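Local coordinates for dual function macrocyclase-peptidase POPB (Galerina marginata, PDB 5N4B), which cleaves peptide bonds on the C-terminal side of proline and closes peptides into macrocycles during the biosynthesis of amanitin toxins, at residues N316-H321 against A363-A368; P355-A360 against A375-N380. The protein carries 1 engineered substitution. All coordinates share one frame; numbering follows the deposited sequence. Where two conformers were deposited one is given.

Contact 1. Residues N316-H321 against A363-A368; sequences NIITNH and AQVNCA
Ile318 turns its CG1 branch to the side of its backbone N, opposite the carbonyl carbon (chi1 -59°), and a nearly extended chi2 of 159° carries CD1 on to the side chain of Val365, which it meets at CB at 3.9 Å. Its other branch, CG2, lies over the backbone between Val365 and Cys367, with the Val365 carbonyl O 3.8 Å from that methyl. Thr319 sends CG2 into the crowded position between its N and carbonyl carbon, where the methyl touches both Cys367 CB at 3.8 Å and Cys367 SG at 4.0 Å. No direct hydrogen bond spans the two strands; a single water accepts from Cys367 N at 2.9 Å and donates a weak bond to Ile318 O. The axes come within 6.4 Å and run roughly parallel, at 23°, so that two first strands of successive sheets lie side by side without sharing a sheet, as inner blade strands do round the central channel of a beta-propeller. Ile318 and Thr319 form a classic beta bulge against Tyr326. Phe373 of strand 372-379 touches Ile318, Thr319 and Val365, while Gln412 and Asn410, in the loop after strand 405-409, hydrogen-bond Thr319 OG1 and Asn366 ND2, tying in the following blade.

Contact 2. Residues P355-A360 against A375-N380; sequences PEEKDA and AIYKRN
The Tyr377 ring meets Glu357 and Ala360 with its CD1-CE1 side. In Glu357, chi1 (-72°) sets CG beside the backbone N and 3.7 Å from Tyr377 CE1; the bend at chi2 then turns the carboxylate, whose plane stands at 88° to the ring. Ala360 CB packs 4.0 Å from Tyr377 CD1, and the carbonyl O of Ala360 lies at the ring edge, in its plane. The same methyl covers one face of the Arg379 guanidinium, nearest NH1 at 3.6 Å and offset toward the rim; the bend at chi3 (-46°) folds that group back over it. Water supplies the polar links. One molecule donates to Pro355 O at 2.8 Å and hydrogen-bonds Tyr377 OH at 2.7 Å; another donates to Asp359 O and accepts from Asn380 N. As for charge, Glu357 OE1 remains 5.3 Å from Arg379 NH1, too far for a salt bridge, whereas Arg379 NE forms one with Glu384. Segment 355-360, a blade-to-blade connection of the propeller from strand 349-352 to strand 361-368, thus lies with its type I turn (Glu357 to Ala360) on the next blade's second strand, 372-379, through van der Waals contacts and two water bridges, without a direct hydrogen bond. Any Glu357-Arg379 attraction would probably be longer-range.

Overall arrangement
The centres of contacts 1 and 2 are about 16 Å apart, and each contact has one segment, 363-368 or 375-380, on the same four-stranded sheet of the beta-propeller; their segments alternate along the chain. They are coupled directly: strands 361-368 and 372-379 are antiparallel neighbours, with probable hydrogen bonds from Ala363 N to Ile376 O (2.8 Å) and between Gln364 O and Ile376 N (2.9 Å). Contact 1 joins this sheet to the preceding one, whereas contact 2 sets the connection between the two sheets against the second strand. Together they illustrate how a propeller combines packing between blades with packing of the linking loop. Both lie away from the charge relay residues Asp662, His699 and the engineered Ala578.

Contact 1. Residues N316-H321 against A363-A368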
ATOM      1  N   ASN A 316       4.762  17.489   6.368  1.00 10.06           N
ATOM      2  CA  ASN A 316       5.310  17.158   5.067  1.00 10.40           C
ATOM      3  C   ASN A 316       5.447  18.435   4.239  1.00 10.73           C
ATOM      4  O   ASN A 316       4.461  19.145   4.039  1.00 11.21           O
ATOM      5  CB  ASN A 316       4.422  16.122   4.361  1.00 11.65           C
ATOM      6  CG  ASN A 316       5.079  15.550   3.099  1.00 12.60           C
ATOM      7  OD1 ASN A 316       4.711  15.914   2.012  1.00 14.91           O
ATOM      8  ND2 ASN A 316       6.124  14.738   3.272  1.00 16.23           N
ATOM      9  N   ILE A 317       6.631  18.709   3.720  1.00  9.85           N
ATOM     10  CA  ILE A 317       6.846  19.937   2.972  1.00 11.08           C
ATOM     11  C   ILE A 317       6.097  19.927   1.645  1.00 10.57           C
ATOM     12  O   ILE A 317       6.137  18.944   0.891  1.00 12.30           O
ATOM     13  CB  ILE A 317       8.338  20.122   2.652  1.00 12.05           C
ATOM     14  CG1 ILE A 317       9.204  20.118   3.899  1.00 15.55           C
ATOM     15  CG2 ILE A 317       8.554  21.418   1.829  1.00 15.26           C
ATOM     16  CD1 ILE A 317       8.835  21.127   4.889  1.00 17.62           C
ATOM     17  N   ILE A 318       5.483  21.043   1.298  1.00  9.13           N
ATOM     18  CA  ILE A 318       4.906  21.280  -0.034  1.00  8.63           C
ATOM     19  C   ILE A 318       5.894  22.049  -0.901  1.00 10.80           C
ATOM     20  O   ILE A 318       6.286  21.587  -1.976  1.00 13.60           O
ATOM     21  CB  ILE A 318       3.581  22.068   0.073  1.00  9.12           C
ATOM     22  CG1 ILE A 318       2.585  21.302   0.918  1.00  9.84           C
ATOM     23  CG2 ILE A 318       3.054  22.371  -1.328  1.00 10.33           C
ATOM     24  CD1 ILE A 318       1.487  22.148   1.482  1.00 11.74           C
ATOM     25  N   THR A 319       6.317  23.212  -0.453  1.00  9.43           N
ATOM     26  CA  THR A 319       7.265  24.037  -1.196  1.00 12.04           C
ATOM     27  C   THR A 319       7.752  25.163  -0.292  1.00 13.05           C
ATOM     28  O   THR A 319       7.381  25.238   0.884  1.00 11.74           O
ATOM     29  CB  THR A 319       6.653  24.561  -2.485  1.00 13.20           C
ATOM     30  OG1 THR A 319       7.763  25.011  -3.310  1.00 18.11           O
ATOM     31  CG2 THR A 319       5.667  25.696  -2.308  1.00 14.90           C
ATOM     32  N   ASN A 320       8.516  26.084  -0.861  1.00 12.56           N
ATOM     33  CA  ASN A 320       8.912  27.286  -0.141  1.00 12.73           C
ATOM     34  C   ASN A 320       8.984  28.409  -1.149  1.00 15.59           C
ATOM     35  O   ASN A 320       9.266  28.202  -2.327  1.00 16.06           O
ATOM     36  CB  ASN A 320      10.269  27.156   0.552  1.00 13.70           C
ATOM     37  CG  ASN A 320      11.383  27.055  -0.424  1.00 14.94           C
ATOM     38  OD1 ASN A 320      11.467  26.072  -1.131  1.00 14.58           O
ATOM     39  ND2 ASN A 320      12.249  28.057  -0.476  1.00 16.90           N
ATOM     40  N   HIS A 321       8.763  29.631  -0.667  1.00 15.84           N
ATOM     41  CA  HIS A 321       9.051  30.848  -1.416  1.00 17.42           C
ATOM     42  C   HIS A 321       9.994  31.642  -0.523  1.00 18.48           C
ATOM     43  O   HIS A 321       9.592  32.158   0.524  1.00 18.97           O
ATOM     44  CB  HIS A 321       7.773  31.609  -1.819  1.00 21.05           C
ATOM     45  CG  HIS A 321       6.881  30.830  -2.733  1.00 21.14           C
ATOM     46  ND1 HIS A 321       7.303  30.338  -3.945  1.00 28.72           N
ATOM     47  CD2 HIS A 321       5.579  30.473  -2.616  1.00 26.88           C
ATOM     48  CE1 HIS A 321       6.308  29.682  -4.523  1.00 26.17           C
ATOM     49  NE2 HIS A 321       5.250  29.749  -3.739  1.00 28.78           N
ATOM     50  N   ALA A 363      -5.819  15.658   1.766  1.00  8.86           N
ATOM     51  CA  ALA A 363      -5.046  14.443   1.471  1.00  8.94           C
ATOM     52  C   ALA A 363      -3.743  14.715   0.748  1.00  8.70           C
ATOM     53  O   ALA A 363      -2.772  13.975   0.951  1.00 11.16           O
ATOM     54  CB  ALA A 363      -5.898  13.502   0.614  1.00 12.29           C
ATOM     55  N   GLN A 364      -3.704  15.722  -0.114  1.00  8.91           N
ATOM     56  CA  GLN A 364      -2.516  16.018  -0.911  1.00  9.46           C
ATOM     57  C   GLN A 364      -2.546  17.485  -1.326  1.00  8.36           C
ATOM     58  O   GLN A 364      -3.624  18.004  -1.669  1.00  8.61           O
ATOM     59  CB  GLN A 364      -2.512  15.131  -2.161  1.00  8.91           C
ATOM     60  CG  GLN A 364      -1.201  15.201  -2.946  1.00 10.50           C
ATOM     61  CD  GLN A 364      -1.171  14.433  -4.263  1.00 10.54           C
ATOM     62  OE1 GLN A 364      -2.149  13.874  -4.732  1.00 12.08           O
ATOM     63  NE2 GLN A 364      -0.040  14.505  -4.919  1.00 15.06           N
ATOM     64  N   VAL A 365      -1.383  18.136  -1.359  1.00  8.27           N
ATOM     65  CA  VAL A 365      -1.251  19.498  -1.885  1.00  8.03           C
ATOM     66  C   VAL A 365       0.053  19.556  -2.644  1.00 10.51           C
ATOM     67  O   VAL A 365       1.109  19.248  -2.066  1.00 10.03           O
ATOM     68  CB  VAL A 365      -1.262  20.601  -0.804  1.00 10.06           C
ATOM     69  CG1 VAL A 365      -1.161  21.971  -1.454  1.00 11.06           C
ATOM     70  CG2 VAL A 365      -2.513  20.590   0.027  1.00 13.02           C
ATOM     71  N   ASN A 366      -0.012  20.005  -3.899  1.00  8.53           N
ATOM     72  CA  ASN A 366       1.167  20.227  -4.747  1.00  9.52           C
ATOM     73  C   ASN A 366       1.207  21.676  -5.217  1.00 10.37           C
ATOM     74  O   ASN A 366       0.175  22.266  -5.539  1.00 11.74           O
ATOM     75  CB  ASN A 366       1.163  19.340  -5.971  1.00  9.38           C
ATOM     76  CG  ASN A 366       1.363  17.879  -5.665  1.00 10.70           C
ATOM     77  OD1 ASN A 366       1.160  17.369  -4.543  1.00 13.95           O
ATOM     78  ND2 ASN A 366       1.756  17.150  -6.690  1.00 10.79           N
ATOM     79  N   CYS A 367       2.380  22.275  -5.255  1.00 10.82           N
ATOM     80  CA  CYS A 367       2.524  23.564  -5.893  1.00 11.58           C
ATOM     81  C   CYS A 367       2.703  23.349  -7.390  1.00 10.47           C
ATOM     82  O   CYS A 367       3.468  22.463  -7.797  1.00 11.79           O
ATOM     83  CB  CYS A 367       3.757  24.253  -5.318  1.00 12.08           C
ATOM     84  SG  CYS A 367       4.111  25.897  -5.964  1.00 14.45           S
ATOM     85  N   ALA A 368       2.019  24.146  -8.177  1.00 10.60           N
ATOM     86  CA  ALA A 368       1.991  24.024  -9.628  1.00 10.38           C
ATOM     87  C   ALA A 368       2.183  25.382 -10.267  1.00 14.37           C
ATOM     88  O   ALA A 368       1.705  26.419  -9.770  1.00 12.94           O
ATOM     89  CB  ALA A 368       0.673  23.435 -10.109  1.00 13.48           C
TER
HETATM   90  O   HOH W   1       4.613  20.541  -4.741  1.00 17.78           O

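Contact 2. Residues P355-A360 against A375-N380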
ATOM      1  N   PRO A 355      -6.860  26.752   5.859  1.00 11.28           N
ATOM      2  CA  PRO A 355      -7.285  26.251   7.171  1.00 12.25           C
ATOM      3  C   PRO A 355      -7.825  24.841   7.084  1.00 10.84           C
ATOM      4  O   PRO A 355      -8.278  24.392   6.043  1.00 12.06           O
ATOM      5  CB  PRO A 355      -8.384  27.246   7.589  1.00 15.35           C
ATOM      6  CG  PRO A 355      -8.830  27.886   6.356  1.00 20.44           C
ATOM      7  CD  PRO A 355      -7.650  27.908   5.407  1.00 13.96           C
ATOM      8  N   GLU A 356      -7.811  24.166   8.222  1.00 12.06           N
ATOM      9  CA  GLU A 356      -8.440  22.852   8.360  1.00 11.96           C
ATOM     10  C   GLU A 356      -9.915  22.921   8.030  1.00 13.06           C
ATOM     11  O   GLU A 356     -10.618  23.849   8.473  1.00 15.84           O
ATOM     12  CB  GLU A 356      -8.266  22.360   9.793  1.00 14.64           C
ATOM     13  CG  GLU A 356      -8.714  20.938   9.994  1.00 12.20           C
ATOM     14  CD  GLU A 356      -8.869  20.529  11.448  1.00 16.21           C
ATOM     15  OE1 GLU A 356      -8.993  21.430  12.305  1.00 19.07           O
ATOM     16  OE2 GLU A 356      -8.916  19.320  11.718  1.00 15.83           O
ATOM     17  N   GLU A 357     -10.399  21.903   7.337  1.00 12.39           N
ATOM     18  CA  GLU A 357     -11.835  21.703   7.134  1.00 12.87           C
ATOM     19  C   GLU A 357     -12.279  20.686   8.167  1.00 15.02           C
ATOM     20  O   GLU A 357     -11.699  19.596   8.237  1.00 19.26           O
ATOM     21  CB  GLU A 357     -12.078  21.178   5.734  1.00 15.40           C
ATOM     22  CG  GLU A 357     -11.868  22.196   4.683  1.00 18.92           C
ATOM     23  CD  GLU A 357     -12.890  23.328   4.728  1.00 25.78           C
ATOM     24  OE1 GLU A 357     -14.064  23.054   5.037  1.00 30.91           O
ATOM     25  OE2 GLU A 357     -12.511  24.489   4.479  1.00 26.37           O
ATOM     26  N   LYS A 358     -13.271  21.036   8.974  1.00 15.17           N
ATOM     27  CA  LYS A 358     -13.728  20.172  10.049  1.00 17.25           C
ATOM     28  C   LYS A 358     -14.090  18.798   9.528  1.00 20.18           C
ATOM     29  O   LYS A 358     -13.882  17.807  10.231  1.00 23.41           O
ATOM     30  CB  LYS A 358     -14.918  20.826  10.753  1.00 19.28           C
ATOM     31  CG  LYS A 358     -15.482  20.097  11.966  1.00 24.92           C
ATOM     32  CD  LYS A 358     -16.742  20.815  12.485  1.00 28.05           C
ATOM     33  CE  LYS A 358     -17.436  20.100  13.632  1.00 30.02           C
ATOM     34  NZ  LYS A 358     -16.540  19.951  14.789  1.00 40.94           N
ATOM     35  N   ASP A 359     -14.666  18.732   8.349  1.00 18.28           N
ATOM     36  CA  ASP A 359     -15.286  17.492   7.875  1.00 24.98           C
ATOM     37  C   ASP A 359     -14.781  17.063   6.490  1.00 25.39           C
ATOM     38  O   ASP A 359     -15.528  16.470   5.686  1.00 18.80           O
ATOM     39  CB  ASP A 359     -16.804  17.634   7.874  1.00 33.93           C
ATOM     40  CG  ASP A 359     -17.384  17.770   9.282  1.00 37.83           C
ATOM     41  OD1 ASP A 359     -17.198  16.867  10.153  1.00 38.87           O
ATOM     42  OD2 ASP A 359     -18.000  18.818   9.506  1.00 34.67           O
ATOM     43  N   ALA A 360     -13.553  17.432   6.141  1.00 15.87           N
ATOM     44  CA  ALA A 360     -12.950  16.841   4.959  1.00 13.13           C
ATOM     45  C   ALA A 360     -11.449  16.820   5.175  1.00 13.55           C
ATOM     46  O   ALA A 360     -10.867  17.834   5.548  1.00 14.06           O
ATOM     47  CB  ALA A 360     -13.254  17.620   3.692  1.00 18.87           C
ATOM     48  N   ALA A 375      -5.066  20.979  -4.574  1.00  8.49           N
ATOM     49  CA  ALA A 375      -5.390  20.294  -3.330  1.00  9.81           C
ATOM     50  C   ALA A 375      -6.406  19.212  -3.607  1.00  8.72           C
ATOM     51  O   ALA A 375      -7.353  19.417  -4.364  1.00 10.34           O
ATOM     52  CB  ALA A 375      -6.015  21.272  -2.333  1.00 12.51           C
ATOM     53  N   ILE A 376      -6.225  18.065  -2.959  1.00  8.36           N
ATOM     54  CA  ILE A 376      -7.220  16.993  -2.963  0.67  8.15           C
ATOM     55  C   ILE A 376      -7.751  16.887  -1.554  1.00  9.33           C
ATOM     56  O   ILE A 376      -6.977  16.709  -0.597  1.00  9.13           O
ATOM     57  CB  ILE A 376      -6.648  15.664  -3.450  0.67  8.51           C
ATOM     58  CG1 ILE A 376      -6.312  15.796  -4.928  0.67 11.93           C
ATOM     59  CG2 ILE A 376      -7.679  14.521  -3.222  0.67  9.77           C
ATOM     60  CD1 ILE A 376      -5.543  14.633  -5.433  0.67 12.00           C
ATOM     61  N   TYR A 377      -9.069  17.033  -1.433  1.00  9.61           N
ATOM     62  CA  TYR A 377      -9.813  16.803  -0.206  1.00  9.04           C
ATOM     63  C   TYR A 377     -10.558  15.496  -0.323  1.00  9.24           C
ATOM     64  O   TYR A 377     -11.149  15.177  -1.376  1.00 12.86           O
ATOM     65  CB  TYR A 377     -10.817  17.911   0.037  1.00 10.88           C
ATOM     66  CG  TYR A 377     -10.214  19.143   0.614  1.00 11.09           C
ATOM     67  CD1 TYR A 377     -10.038  19.235   1.971  1.00  9.88           C
ATOM     68  CD2 TYR A 377      -9.824  20.199  -0.181  1.00 13.30           C
ATOM     69  CE1 TYR A 377      -9.456  20.367   2.560  1.00  9.79           C
ATOM     70  CE2 TYR A 377      -9.288  21.339   0.389  1.00 14.60           C
ATOM     71  CZ  TYR A 377      -9.092  21.388   1.749  1.00 15.01           C
ATOM     72  OH  TYR A 377      -8.496  22.540   2.225  1.00 15.98           O
ATOM     73  N   LYS A 378     -10.525  14.729   0.734  1.00  9.07           N
ATOM     74  CA  LYS A 378     -11.266  13.481   0.819  1.00  9.78           C
ATOM     75  C   LYS A 378     -12.478  13.747   1.705  1.00 10.86           C
ATOM     76  O   LYS A 378     -12.324  13.918   2.909  1.00 11.55           O
ATOM     77  CB  LYS A 378     -10.390  12.361   1.360  1.00 10.92           C
ATOM     78  CG  LYS A 378     -11.018  10.983   1.243  1.00 12.53           C
ATOM     79  CD  LYS A 378     -10.196   9.904   1.875  1.00 17.25           C
ATOM     80  CE  LYS A 378      -8.798   9.785   1.235  1.00 15.10           C
ATOM     81  NZ  LYS A 378      -8.819   9.494  -0.209  1.00 17.59           N
ATOM     82  N   ARG A 379     -13.667  13.835   1.110  1.00 10.04           N
ATOM     83  CA  ARG A 379     -14.889  14.161   1.824  1.00  9.96           C
ATOM     84  C   ARG A 379     -15.803  12.939   1.690  1.00 12.89           C
ATOM     85  O   ARG A 379     -16.131  12.514   0.565  1.00 12.62           O
ATOM     86  CB  ARG A 379     -15.545  15.401   1.202  1.00 13.93           C
ATOM     87  CG  ARG A 379     -16.777  15.823   1.993  1.00 17.89           C
ATOM     88  CD  ARG A 379     -17.635  16.867   1.227  1.00 25.00           C
ATOM     89  NE  ARG A 379     -16.737  17.850   0.721  1.00 27.85           N
ATOM     90  CZ  ARG A 379     -16.186  18.821   1.435  1.00 30.07           C
ATOM     91  NH1 ARG A 379     -16.491  18.986   2.723  1.00 35.11           N
ATOM     92  NH2 ARG A 379     -15.311  19.630   0.818  1.00 34.56           N
ATOM     93  N   ASN A 380     -16.194  12.356   2.818  1.00 12.20           N
ATOM     94  CA  ASN A 380     -16.991  11.132   2.776  1.00 14.05           C
ATOM     95  C   ASN A 380     -16.290  10.059   1.929  1.00 13.25           C
ATOM     96  O   ASN A 380     -16.914   9.266   1.236  1.00 14.33           O
ATOM     97  CB  ASN A 380     -18.428  11.372   2.301  1.00 16.44           C
ATOM     98  CG  ASN A 380     -19.215  12.251   3.199  1.00 24.95           C
ATOM     99  OD1 ASN A 380     -19.853  13.222   2.748  1.00 30.95           O
ATOM    100  ND2 ASN A 380     -19.156  11.962   4.434  1.00 22.52           N
TER
HETATM  101  O   HOH W   2      -7.539  22.051   4.719  1.00  8.35           O
HETATM  102  O   HOH W   3     -15.260  13.661   5.272  1.00  9.59           O